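Local structure of surface protein SPB1 (Streptococcus agalactiae, 4UZG) at residues Gly2-Asp7 with Val17-Thr22; Gly55-Thr60 with Val125-Val130; Ala140-Asn145 with Thr165-Gln170. The protein forms the backbone of the group B streptococcus type 2b pilus, its subunits probably being joined into a fibre by sortases. All blocks are in the same frame, centred on the assembly; numbering follows the deposited sequence.

Contact 1. Residues Gly2-Asp7 with Val17-Thr22; sequences GGKTVD and VKYTIT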
ATOM      1  N   GLY A   2      -7.618 -13.507   3.098  1.00 32.71           N
ATOM      2  CA  GLY A   2      -6.836 -14.727   3.136  1.00 24.07           C
ATOM      3  C   GLY A   2      -5.746 -14.691   4.193  1.00 17.64           C
ATOM      4  O   GLY A   2      -5.840 -13.941   5.168  1.00 19.74           O
ATOM      5  N   GLY A   3      -4.720 -15.516   3.990  1.00 15.30           N
ATOM      6  CA  GLY A   3      -3.609 -15.678   4.928  1.00 11.94           C
ATOM      7  C   GLY A   3      -2.508 -14.641   4.824  1.00 10.59           C
ATOM      8  O   GLY A   3      -1.589 -14.647   5.612  1.00 15.99           O
ATOM      9  N   LYS A   4      -2.602 -13.738   3.865  1.00  7.25           N
ATOM     10  CA  LYS A   4      -1.683 -12.620   3.752  1.00  6.53           C
ATOM     11  C   LYS A   4      -2.544 -11.356   3.753  1.00  6.79           C
ATOM     12  O   LYS A   4      -3.435 -11.215   2.908  1.00  8.10           O
ATOM     13  CB  LYS A   4      -0.824 -12.682   2.490  1.00  6.95           C
ATOM     14  CG  LYS A   4       0.277 -11.628   2.473  1.00  7.26           C
ATOM     15  CD  LYS A   4       1.135 -11.639   1.198  1.00  7.31           C
ATOM     16  CE  LYS A   4       2.242 -10.642   1.314  1.00  7.24           C
ATOM     17  NZ  LYS A   4       3.067 -10.513   0.097  1.00  8.01           N
ATOM     18  N   THR A   5      -2.281 -10.461   4.702  1.00  6.91           N
ATOM     19  CA  THR A   5      -3.075  -9.244   4.863  1.00  7.07           C
ATOM     20  C   THR A   5      -2.176  -8.032   5.060  1.00  7.26           C
ATOM     21  O   THR A   5      -0.981  -8.172   5.346  1.00  7.61           O
ATOM     22  CB  THR A   5      -4.030  -9.368   6.080  1.00  9.58           C
ATOM     23  OG1 THR A   5      -3.269  -9.610   7.262  1.00 11.38           O
ATOM     24  CG2 THR A   5      -5.038 -10.483   5.900  1.00 10.86           C
ATOM     25  N   VAL A   6      -2.762  -6.851   4.873  1.00  7.27           N
ATOM     26  CA  VAL A   6      -2.108  -5.581   5.169  1.00  7.08           C
ATOM     27  C   VAL A   6      -2.960  -4.815   6.170  1.00  7.61           C
ATOM     28  O   VAL A   6      -4.162  -5.085   6.307  1.00  8.92           O
ATOM     29  CB  VAL A   6      -1.821  -4.740   3.909  1.00  8.13           C
ATOM     30  CG1 VAL A   6      -0.796  -5.471   3.066  1.00  9.56           C
ATOM     31  CG2 VAL A   6      -3.084  -4.449   3.122  1.00  9.19           C
ATOM     32  N   ASP A   7      -2.361  -3.819   6.823  1.00  7.35           N
ATOM     33  CA  ASP A   7      -2.997  -3.148   7.927  1.00  7.30           C
ATOM     34  C   ASP A   7      -3.992  -2.059   7.549  1.00  8.06           C
ATOM     35  O   ASP A   7      -4.766  -1.653   8.406  1.00 10.49           O
ATOM     36  CB  ASP A   7      -1.967  -2.610   8.935  1.00  8.30           C
ATOM     37  CG  ASP A   7      -1.068  -1.511   8.404  1.00  9.19           C
ATOM     38  OD1 ASP A   7      -0.587  -1.560   7.266  1.00  8.29           O
ATOM     39  OD2 ASP A   7      -0.804  -0.596   9.182  1.00 15.88           O
ATOM     40  N   VAL A  17       3.641   0.062   4.939  1.00  5.62           N
ATOM     41  CA  VAL A  17       2.667  -1.000   4.810  1.00  5.97           C
ATOM     42  C   VAL A  17       3.075  -2.115   5.759  1.00  5.52           C
ATOM     43  O   VAL A  17       4.188  -2.620   5.672  1.00  6.66           O
ATOM     44  CB  VAL A  17       2.658  -1.546   3.367  1.00  6.59           C
ATOM     45  CG1 VAL A  17       1.672  -2.695   3.236  1.00  6.81           C
ATOM     46  CG2 VAL A  17       2.342  -0.434   2.359  1.00  7.10           C
ATOM     47  N   LYS A  18       2.205  -2.482   6.704  0.53  5.95           N
ATOM     48  CA  LYS A  18       2.490  -3.635   7.564  0.53  6.31           C
ATOM     49  C   LYS A  18       1.742  -4.837   7.055  0.53  6.12           C
ATOM     50  O   LYS A  18       0.504  -4.831   6.949  0.53  6.22           O
ATOM     51  CB  LYS A  18       2.155  -3.402   9.030  0.53  7.75           C
ATOM     52  CG  LYS A  18       2.681  -4.557   9.865  0.53  8.51           C
ATOM     53  CD  LYS A  18       2.755  -4.252  11.350  0.53 13.65           C
ATOM     54  CE  LYS A  18       3.737  -5.181  12.066  0.53 18.01           C
ATOM     55  NZ  LYS A  18       5.142  -4.951  11.612  0.53 19.85           N
ATOM     56  N   TYR A  19       2.527  -5.849   6.711  1.00  5.96           N
ATOM     57  CA  TYR A  19       2.038  -7.120   6.215  1.00  5.69           C
ATOM     58  C   TYR A  19       2.016  -8.173   7.316  1.00  6.11           C
ATOM     59  O   TYR A  19       2.901  -8.197   8.179  1.00  7.06           O
ATOM     60  CB  TYR A  19       2.993  -7.640   5.156  1.00  6.46           C
ATOM     61  CG  TYR A  19       3.044  -6.879   3.845  1.00  6.13           C
ATOM     62  CD1 TYR A  19       2.209  -7.221   2.806  1.00  6.33           C
ATOM     63  CD2 TYR A  19       3.960  -5.867   3.627  1.00  6.68           C
ATOM     64  CE1 TYR A  19       2.290  -6.607   1.571  1.00  6.87           C
ATOM     65  CE2 TYR A  19       4.046  -5.224   2.391  1.00  7.01           C
ATOM     66  CZ  TYR A  19       3.217  -5.594   1.364  1.00  6.08           C
ATOM     67  OH  TYR A  19       3.372  -4.966   0.153  1.00  6.97           O
ATOM     68  N   THR A  20       1.032  -9.064   7.245  1.00  6.19           N
ATOM     69  CA  THR A  20       0.939 -10.213   8.123  1.00  6.55           C
ATOM     70  C   THR A  20       0.697 -11.471   7.296  1.00  6.44           C
ATOM     71  O   THR A  20      -0.248 -11.515   6.508  1.00  7.89           O
ATOM     72  CB  THR A  20      -0.196 -10.057   9.156  1.00  7.33           C
ATOM     73  OG1 THR A  20       0.022  -8.855   9.908  1.00  7.59           O
ATOM     74  CG2 THR A  20      -0.218 -11.226  10.128  1.00  8.60           C
ATOM     75  N   ILE A  21       1.561 -12.467   7.482  1.00  6.25           N
ATOM     76  CA  ILE A  21       1.387 -13.786   6.882  1.00  6.49           C
ATOM     77  C   ILE A  21       1.015 -14.728   8.020  1.00  6.74           C
ATOM     78  O   ILE A  21       1.728 -14.796   9.021  1.00  7.27           O
ATOM     79  CB  ILE A  21       2.687 -14.288   6.239  1.00  7.20           C
ATOM     80  CG1 ILE A  21       3.143 -13.346   5.128  1.00  7.99           C
ATOM     81  CG2 ILE A  21       2.490 -15.717   5.733  1.00  8.79           C
ATOM     82  CD1 ILE A  21       4.609 -13.561   4.756  1.00  8.37           C
ATOM     83  N   THR A  22      -0.075 -15.459   7.876  1.00  8.55           N
ATOM     84  CA  THR A  22      -0.590 -16.366   8.911  0.81 10.03           C
ATOM     85  C   THR A  22      -0.761 -17.760   8.302  1.00 10.31           C
ATOM     86  O   THR A  22      -1.368 -17.886   7.223  1.00 13.91           O
ATOM     87  CB  THR A  22      -1.961 -15.829   9.484  0.81 11.41           C
ATOM     88  OG1 THR A  22      -1.780 -14.493  10.001  0.81 11.51           O
ATOM     89  CG2 THR A  22      -2.524 -16.720  10.576  0.81 14.87           C
TER
HETATM   90  O   HOH W   1      -2.619 -12.655   7.928  1.00 13.43           O

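Contact 2. Residues Gly55-Thr60 with Val125-Val130; sequences GSYEVT and VTYTGV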
ATOM      1  N   GLY A  55      14.918  -6.873   7.349  1.00  7.82           N
ATOM      2  CA  GLY A  55      15.126  -6.932   8.776  1.00  9.07           C
ATOM      3  C   GLY A  55      13.937  -6.529   9.633  1.00  8.41           C
ATOM      4  O   GLY A  55      14.086  -6.381  10.846  1.00 10.71           O
ATOM      5  N   SER A  56      12.745  -6.375   9.052  1.00  7.00           N
ATOM      6  CA  SER A  56      11.592  -5.865   9.802  1.00  7.12           C
ATOM      7  C   SER A  56      10.714  -6.975  10.400  1.00  7.22           C
ATOM      8  O   SER A  56       9.658  -6.683  10.940  1.00  8.02           O
ATOM      9  CB  SER A  56      10.756  -4.953   8.914  1.00  6.83           C
ATOM     10  OG  SER A  56      10.181  -5.668   7.830  1.00  6.66           O
ATOM     11  N   TYR A  57      11.148  -8.223  10.309  1.00  7.42           N
ATOM     12  CA  TYR A  57      10.278  -9.360  10.662  1.00  7.45           C
ATOM     13  C   TYR A  57      10.061  -9.524  12.148  1.00  7.86           C
ATOM     14  O   TYR A  57      10.967  -9.318  12.965  1.00  9.32           O
ATOM     15  CB  TYR A  57      10.869 -10.706  10.149  1.00  8.29           C
ATOM     16  CG  TYR A  57      11.402 -10.562   8.769  1.00  7.59           C
ATOM     17  CD1 TYR A  57      10.553 -10.559   7.677  1.00  7.91           C
ATOM     18  CD2 TYR A  57      12.741 -10.302   8.567  1.00  8.49           C
ATOM     19  CE1 TYR A  57      11.010 -10.294   6.401  1.00  8.07           C
ATOM     20  CE2 TYR A  57      13.224 -10.049   7.281  1.00  8.01           C
ATOM     21  CZ  TYR A  57      12.346 -10.015   6.212  1.00  7.77           C
ATOM     22  OH  TYR A  57      12.778  -9.743   4.947  1.00  8.79           O
ATOM     23  N   GLU A  58       8.853  -9.954  12.478  1.00  7.37           N
ATOM     24  CA  GLU A  58       8.565 -10.564  13.766  1.00  7.85           C
ATOM     25  C   GLU A  58       7.961 -11.927  13.430  1.00  7.25           C
ATOM     26  O   GLU A  58       6.954 -12.001  12.718  1.00  8.10           O
ATOM     27  CB  GLU A  58       7.614  -9.719  14.600  1.00  9.88           C
ATOM     28  CG  GLU A  58       7.345 -10.304  15.964  1.00 17.40           C
ATOM     29  CD  GLU A  58       8.027  -9.545  17.076  1.00 26.64           C
ATOM     30  OE1 GLU A  58       9.090  -8.942  16.816  1.00 30.29           O
ATOM     31  OE2 GLU A  58       7.504  -9.541  18.209  1.00 28.93           O
ATOM     32  N   VAL A  59       8.583 -12.982  13.945  1.00  7.32           N
ATOM     33  CA  VAL A  59       8.204 -14.345  13.613  1.00  6.80           C
ATOM     34  C   VAL A  59       7.776 -15.034  14.909  1.00  7.15           C
ATOM     35  O   VAL A  59       8.563 -15.106  15.851  1.00  7.68           O
ATOM     36  CB  VAL A  59       9.363 -15.121  12.958  1.00  8.17           C
ATOM     37  CG1 VAL A  59       8.886 -16.485  12.515  1.00  9.39           C
ATOM     38  CG2 VAL A  59       9.951 -14.326  11.785  1.00  9.01           C
ATOM     39  N   THR A  60       6.548 -15.543  14.945  1.00  6.65           N
ATOM     40  CA  THR A  60       6.036 -16.195  16.132  1.00  7.03           C
ATOM     41  C   THR A  60       5.354 -17.516  15.801  1.00  6.36           C
ATOM     42  O   THR A  60       4.843 -17.736  14.693  1.00  6.70           O
ATOM     43  CB  THR A  60       5.011 -15.302  16.881  1.00  7.97           C
ATOM     44  OG1 THR A  60       3.901 -15.039  16.025  1.00  9.12           O
ATOM     45  CG2 THR A  60       5.597 -14.001  17.392  1.00  8.78           C
ATOM     46  N   VAL A 125       4.175 -14.332  10.496  1.00  6.67           N
ATOM     47  CA  VAL A 125       5.281 -13.456  10.147  1.00  7.06           C
ATOM     48  C   VAL A 125       4.697 -12.082   9.862  1.00  7.04           C
ATOM     49  O   VAL A 125       3.879 -11.932   8.956  1.00  8.36           O
ATOM     50  CB  VAL A 125       6.062 -13.961   8.912  1.00  7.74           C
ATOM     51  CG1 VAL A 125       7.168 -12.974   8.515  1.00  9.53           C
ATOM     52  CG2 VAL A 125       6.640 -15.349   9.145  1.00  8.55           C
ATOM     53  N   THR A 126       5.126 -11.083  10.614  1.00  6.97           N
ATOM     54  CA  THR A 126       4.798  -9.715  10.280  1.00  7.39           C
ATOM     55  C   THR A 126       6.058  -9.034   9.771  1.00  6.83           C
ATOM     56  O   THR A 126       7.174  -9.347  10.197  1.00  8.12           O
ATOM     57  CB  THR A 126       4.240  -8.943  11.464  1.00  8.94           C
ATOM     58  OG1 THR A 126       5.228  -8.815  12.483  1.00 11.69           O
ATOM     59  CG2 THR A 126       3.010  -9.595  12.018  1.00 10.68           C
ATOM     60  N   TYR A 127       5.890  -8.098   8.837  1.00  6.16           N
ATOM     61  CA  TYR A 127       7.011  -7.342   8.307  1.00  6.04           C
ATOM     62  C   TYR A 127       6.444  -6.085   7.657  1.00  5.39           C
ATOM     63  O   TYR A 127       5.226  -5.950   7.527  1.00  6.50           O
ATOM     64  CB  TYR A 127       7.832  -8.180   7.300  1.00  6.16           C
ATOM     65  CG  TYR A 127       7.124  -8.464   5.986  1.00  6.26           C
ATOM     66  CD1 TYR A 127       6.263  -9.534   5.836  1.00  6.75           C
ATOM     67  CD2 TYR A 127       7.305  -7.624   4.903  1.00  6.20           C
ATOM     68  CE1 TYR A 127       5.605  -9.763   4.634  1.00  6.67           C
ATOM     69  CE2 TYR A 127       6.650  -7.847   3.690  1.00  6.64           C
ATOM     70  CZ  TYR A 127       5.807  -8.918   3.580  1.00  6.60           C
ATOM     71  OH  TYR A 127       5.131  -9.178   2.391  1.00  7.24           O
ATOM     72  N   THR A 128       7.318  -5.172   7.258  1.00  5.22           N
ATOM     73  CA  THR A 128       6.863  -3.951   6.632  1.00  5.94           C
ATOM     74  C   THR A 128       7.552  -3.701   5.292  1.00  5.45           C
ATOM     75  O   THR A 128       8.610  -4.264   4.977  1.00  5.47           O
ATOM     76  CB  THR A 128       7.064  -2.727   7.546  1.00  6.35           C
ATOM     77  OG1 THR A 128       8.461  -2.591   7.789  1.00  6.99           O
ATOM     78  CG2 THR A 128       6.313  -2.870   8.849  1.00  7.61           C
ATOM     79  N   GLY A 129       6.911  -2.837   4.511  1.00  5.85           N
ATOM     80  CA  GLY A 129       7.484  -2.278   3.306  1.00  5.85           C
ATOM     81  C   GLY A 129       7.037  -0.831   3.184  1.00  5.70           C
ATOM     82  O   GLY A 129       6.242  -0.345   3.994  1.00  6.63           O
ATOM     83  N   VAL A 130       7.543  -0.146   2.175  1.00  5.85           N
ATOM     84  CA  VAL A 130       7.210   1.256   1.917  1.00  5.72           C
ATOM     85  C   VAL A 130       6.651   1.392   0.506  1.00  5.43           C
ATOM     86  O   VAL A 130       7.268   0.946  -0.463  1.00  5.76           O
ATOM     87  CB  VAL A 130       8.431   2.174   2.124  1.00  6.04           C
ATOM     88  CG1 VAL A 130       8.087   3.621   1.760  1.00  6.77           C
ATOM     89  CG2 VAL A 130       8.940   2.091   3.561  1.00  7.31           C
TER
HETATM   90  O   HOH W   2       7.066  -6.804  12.053  1.00 14.56           O

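Contact 3. Residues Ala140-Asn145 with Thr165-Gln170; sequences ADLPEN and TVRDGQ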
ATOM      1  N   ALA A 140      -8.927  -2.234  -9.360  1.00 13.25           N
ATOM      2  CA  ALA A 140      -8.942  -3.345 -10.311  1.00 13.69           C
ATOM      3  C   ALA A 140      -7.899  -4.404  -9.962  1.00 12.77           C
ATOM      4  O   ALA A 140      -7.194  -4.308  -8.964  1.00 12.41           O
ATOM      5  CB  ALA A 140      -8.698  -2.814 -11.712  1.00 15.84           C
ATOM      6  N   ASP A 141      -7.820  -5.442 -10.785  0.62 13.30           N
ATOM      7  CA  ASP A 141      -6.765  -6.426 -10.632  0.62 14.56           C
ATOM      8  C   ASP A 141      -5.443  -5.754 -10.954  0.62 13.23           C
ATOM      9  O   ASP A 141      -5.260  -5.249 -12.059  0.62 14.74           O
ATOM     10  CB  ASP A 141      -6.975  -7.598 -11.589  0.62 18.97           C
ATOM     11  CG  ASP A 141      -8.179  -8.439 -11.235  0.62 23.73           C
ATOM     12  OD1 ASP A 141      -8.651  -8.376 -10.080  0.62 24.83           O
ATOM     13  OD2 ASP A 141      -8.645  -9.181 -12.121  0.62 27.40           O
ATOM     14  N   LEU A 142      -4.536  -5.741  -9.983  1.00 11.90           N
ATOM     15  CA  LEU A 142      -3.242  -5.055 -10.111  1.00 10.28           C
ATOM     16  C   LEU A 142      -2.118  -5.994  -9.666  1.00 10.21           C
ATOM     17  O   LEU A 142      -1.620  -5.922  -8.522  1.00  9.86           O
ATOM     18  CB  LEU A 142      -3.216  -3.753  -9.298  1.00  9.98           C
ATOM     19  CG  LEU A 142      -4.224  -2.680  -9.709  1.00 10.86           C
ATOM     20  CD1 LEU A 142      -4.164  -1.541  -8.732  1.00 10.60           C
ATOM     21  CD2 LEU A 142      -3.943  -2.203 -11.125  1.00 12.79           C
ATOM     22  N   PRO A 143      -1.699  -6.884 -10.571  1.00 11.44           N
ATOM     23  CA  PRO A 143      -0.604  -7.789 -10.204  1.00 11.69           C
ATOM     24  C   PRO A 143       0.656  -7.044  -9.779  1.00 10.25           C
ATOM     25  O   PRO A 143       1.408  -7.533  -8.956  1.00 10.78           O
ATOM     26  CB  PRO A 143      -0.356  -8.605 -11.496  1.00 14.38           C
ATOM     27  CG  PRO A 143      -1.587  -8.445 -12.312  1.00 17.34           C
ATOM     28  CD  PRO A 143      -2.254  -7.164 -11.909  1.00 14.56           C
ATOM     29  N   GLU A 144       0.883  -5.865 -10.342  1.00 10.57           N
ATOM     30  CA  GLU A 144       2.087  -5.095 -10.030  1.00 12.49           C
ATOM     31  C   GLU A 144       2.126  -4.612  -8.591  1.00  8.94           C
ATOM     32  O   GLU A 144       3.207  -4.322  -8.097  1.00  9.37           O
ATOM     33  CB  GLU A 144       2.201  -3.875 -10.951  1.00 18.61           C
ATOM     34  CG  GLU A 144       1.840  -4.137 -12.397  1.00 23.22           C
ATOM     35  CD  GLU A 144       0.415  -3.719 -12.742  1.00 23.72           C
ATOM     36  OE1 GLU A 144      -0.548  -4.259 -12.174  1.00 20.60           O
ATOM     37  OE2 GLU A 144       0.250  -2.837 -13.605  1.00 26.91           O
ATOM     38  N   ASN A 145       0.965  -4.525  -7.939  1.00  8.21           N
ATOM     39  CA  ASN A 145       0.870  -4.070  -6.560  1.00  7.65           C
ATOM     40  C   ASN A 145       0.748  -5.248  -5.583  1.00  7.30           C
ATOM     41  O   ASN A 145       0.514  -5.047  -4.390  1.00  7.80           O
ATOM     42  CB  ASN A 145      -0.389  -3.210  -6.375  1.00  8.07           C
ATOM     43  CG  ASN A 145      -0.308  -1.802  -6.974  1.00  7.86           C
ATOM     44  OD1 ASN A 145       0.417  -1.515  -7.915  1.00  8.33           O
ATOM     45  ND2 ASN A 145      -1.155  -0.947  -6.449  1.00  8.35           N
ATOM     46  N   THR A 165      -3.024  -7.262  -2.351  1.00  8.24           N
ATOM     47  CA  THR A 165      -2.744  -6.132  -3.235  1.00  8.76           C
ATOM     48  C   THR A 165      -2.800  -4.833  -2.439  1.00  8.25           C
ATOM     49  O   THR A 165      -3.819  -4.536  -1.826  1.00 10.24           O
ATOM     50  CB  THR A 165      -3.795  -6.082  -4.369  1.00  9.73           C
ATOM     51  OG1 THR A 165      -3.823  -7.339  -5.074  1.00 10.35           O
ATOM     52  CG2 THR A 165      -3.508  -4.921  -5.342  1.00  9.76           C
ATOM     53  N   VAL A 166      -1.709  -4.079  -2.425  1.00  7.38           N
ATOM     54  CA  VAL A 166      -1.740  -2.765  -1.785  0.61  7.79           C
ATOM     55  C   VAL A 166      -2.451  -1.789  -2.722  1.00  7.65           C
ATOM     56  O   VAL A 166      -2.388  -1.916  -3.947  1.00 10.32           O
ATOM     57  CB  VAL A 166      -0.352  -2.228  -1.408  0.61  8.03           C
ATOM     58  CG1 VAL A 166       0.304  -3.118  -0.351  0.61  7.94           C
ATOM     59  CG2 VAL A 166       0.502  -2.029  -2.653  0.61  8.34           C
ATOM     60  N   ARG A 167      -3.174  -0.840  -2.141  1.00  6.77           N
ATOM     61  CA  ARG A 167      -4.031   0.051  -2.922  1.00  7.09           C
ATOM     62  C   ARG A 167      -3.791   1.513  -2.599  1.00  6.55           C
ATOM     63  O   ARG A 167      -3.534   1.866  -1.440  1.00  6.71           O
ATOM     64  CB  ARG A 167      -5.502  -0.257  -2.638  1.00 10.05           C
ATOM     65  CG  ARG A 167      -5.964  -1.660  -2.820  1.00 13.32           C
ATOM     66  CD  ARG A 167      -6.382  -1.915  -4.175  1.00 14.46           C
ATOM     67  NE  ARG A 167      -6.779  -3.287  -4.452  1.00 12.45           N
ATOM     68  CZ  ARG A 167      -6.913  -3.721  -5.680  1.00 11.09           C
ATOM     69  NH1 ARG A 167      -6.699  -2.902  -6.685  1.00 10.84           N
ATOM     70  NH2 ARG A 167      -7.220  -4.972  -5.913  1.00 11.27           N
ATOM     71  N   ASP A 168      -3.936   2.355  -3.615  1.00  6.46           N
ATOM     72  CA  ASP A 168      -3.962   3.796  -3.436  1.00  6.35           C
ATOM     73  C   ASP A 168      -4.922   4.422  -4.445  1.00  6.20           C
ATOM     74  O   ASP A 168      -5.486   3.721  -5.284  1.00  7.30           O
ATOM     75  CB  ASP A 168      -2.548   4.416  -3.443  1.00  6.50           C
ATOM     76  CG  ASP A 168      -1.833   4.379  -4.767  1.00  6.65           C
ATOM     77  OD1 ASP A 168      -2.417   4.165  -5.828  1.00  8.92           O
ATOM     78  OD2 ASP A 168      -0.585   4.635  -4.706  1.00  7.37           O
ATOM     79  N   GLY A 169      -5.135   5.726  -4.312  1.00  6.14           N
ATOM     80  CA  GLY A 169      -6.095   6.448  -5.114  1.00  6.02           C
ATOM     81  C   GLY A 169      -5.485   7.566  -5.940  1.00  5.78           C
ATOM     82  O   GLY A 169      -4.317   7.931  -5.783  1.00  6.04           O
ATOM     83  N   GLN A 170      -6.311   8.086  -6.830  1.00  6.01           N
ATOM     84  CA  GLN A 170      -5.907   9.138  -7.749  1.00  6.49           C
ATOM     85  C   GLN A 170      -7.019  10.168  -7.907  1.00  6.09           C
ATOM     86  O   GLN A 170      -8.195   9.787  -8.023  1.00  7.19           O
ATOM     87  CB  GLN A 170      -5.597   8.530  -9.103  1.00  7.12           C
ATOM     88  CG  GLN A 170      -5.233   9.518 -10.205  1.00  7.27           C
ATOM     89  CD  GLN A 170      -4.948   8.786 -11.464  1.00  8.14           C
ATOM     90  OE1 GLN A 170      -5.869   8.503 -12.255  1.00 11.17           O
ATOM     91  NE2 GLN A 170      -3.707   8.428 -11.656  1.00  7.00           N
TER
HETATM   92  O   HOH W   3      -7.921  -7.690  -7.358  1.00 24.60           O
HETATM   93  O   HOH W   4      -5.154  -7.284  -7.539  1.00 13.50           O

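Contact 1. Residues Gly2-Asp7 with Val17-Thr22
Thr-5 and Thr-20 exchange two backbone hydrogen bonds, Thr-5 N to Thr-20 O and Thr-20 N to Thr-5 O, both 2.9 Å. Thr-22 N adds a third at Gly-3 O, 2.8 Å away. At the far end Asp-7 OD1 accepts Lys-18 N from above the carboxylate plane (3.0 Å) and also bonds Tyr-11 OH; the return bond from Asp-7 N to Lys-18 O is weak. One water clips the Thr-5 side together, touching Thr-5 OG1 and Thr-22 OG1 and donating to Thr-20 O. The two strands form an antiparallel beta hairpin at the edge of the large sheet, and its short outer strand carries an isopeptide bond: Lys-4 NZ is covalently linked to Asn-147 CG, the kind of intramolecular cross-link known from Gram-positive pilins. Lys-4 reaches it fully extended, CG anti to the backbone N (chi1 -172°), with its CE 3.7 Å from Tyr-19 CD1 on the way. Val-6 lies alongside Tyr-19, its CG1 3.5 Å from CD1 of that ring. Val-17 CG1 covers the rim of one face of the same ring and meets Val-6 CG1 at 3.7 Å.

Contact 2. Residues Gly55-Thr60 with Val125-Val130
Tyr-57 and Tyr-127 rise from the two segments on the same face as Val-59 and Val-125, but their side chains run at a slant to one another. The contact is ring against stem: Tyr-57 CD1 sits 3.6 Å from Tyr-127 CB. Different first torsions set this up, Tyr-57 CG lying anti to its carbonyl carbon (chi1 -43°) and Tyr-127 CG wedged between its backbone N and carbonyl carbon (chi1 70°). Both hydroxyls are engaged further out, Tyr-57 OH with Glu-86 and Tyr-127 OH weakly with Asp-42, and both rings meet Phe-91. Behind the tyrosines Val-59 CG1 and Val-125 CG2 pack more distantly, at 4.2 Å. Glu-58 and Thr-126 form the antiparallel hydrogen-bonded pair of two interior strands of the large sheet, Glu-58 N to Thr-126 O and Thr-126 N to Glu-58 O, each 2.9 Å. Two residues further along, where the next hydrogen-bonded pair would fall, the regular pattern breaks: Thr-128 N bonds Ser-56 OG (3.0 Å, nearly straight at 174°), so a hydroxyl stands in for the main-chain acceptor, and this OG is also bonded to Asn-53 O. Ser-56 O instead accepts a hydrogen bond from a water that also bonds Thr-126 OG1 at 2.8 Å. On this opposite face Thr-126 OG1 presses against Glu-58 CB (3.3 Å), while the Glu-58 chain bends at chi2 and carries its carboxylate away.

Contact 3. Residues Ala140-Asn145 with Thr165-Gln170
Asn-145 and Val-166 make the close-knit part of this contact through a two-way grip. Val-166 N bonds Asn-145 O at 3.1 Å, and the side-chain ND2 of Asn-145 returns to Val-166 O at 3.0 Å. The acceptor lies near the amide plane, although the donor approaches tilted from the carbonyl plane of Val-166. A second bond from ND2 to Lys-136 O fixes the rotation of the amide. Against this pair Thr-165 CG2 packs on Asn-145 CB (3.7 Å), and the same methyl sits over the centre of one face of the Arg-167 guanidinium. The other side is looser and wetter. Arg-167 starts off away from 140-145, then bends at chi2 (-88°) so that its end swings back to exposed Ala-140. There NH1 meets Ala-140 O at 2.7 Å, the oxygen lying only 2° out of the guanidinium plane, with a weak, longer second bond from NH2; NH1 also bonds Gly-138 O. In the conformer given, one water donates to Asp-141 OD1 and is held only weakly by NH2; another bridges Leu-142 N and Thr-165 OG1, which also bonds Thr-146 OG1. The contact ties the loop and 3-10 turn leading into strand 146-153 to the connection between the large sheet and the sheet containing strand 169-177. Since Arg-167's direct bonds to 140-145 go to a carbonyl oxygen, its charge is probably met here largely by peptide carbonyls, with a weak water contact.

In the fold
Contacts 1 and 2 are pairings in one sheet, their centres 10 Å apart, separated by the pairing of strands 16-26 and 121-131, which are joined by probable hydrogen bonds from Val-17 N to Gly-129 O and from Ile-21 N to Val-125 O, both 2.8 Å. The rings of Tyr-19 and Tyr-127 meet with their planes about 10° apart beside the Lys-4 cross-link. Contact 3, centred 15 Å from contact 1, meets it through Val-166 on the connection to strand 169-177; in the conformer given, its CG1 packs 3.6 Å from Tyr-19 OH of the hairpin. Contacts 2 and 3 do not touch, their nearest atoms being about 8 Å apart. A bound calcium ion lies about 11 Å from the Val-17 side chain, and one lies about 12 Å from that of Glu-58.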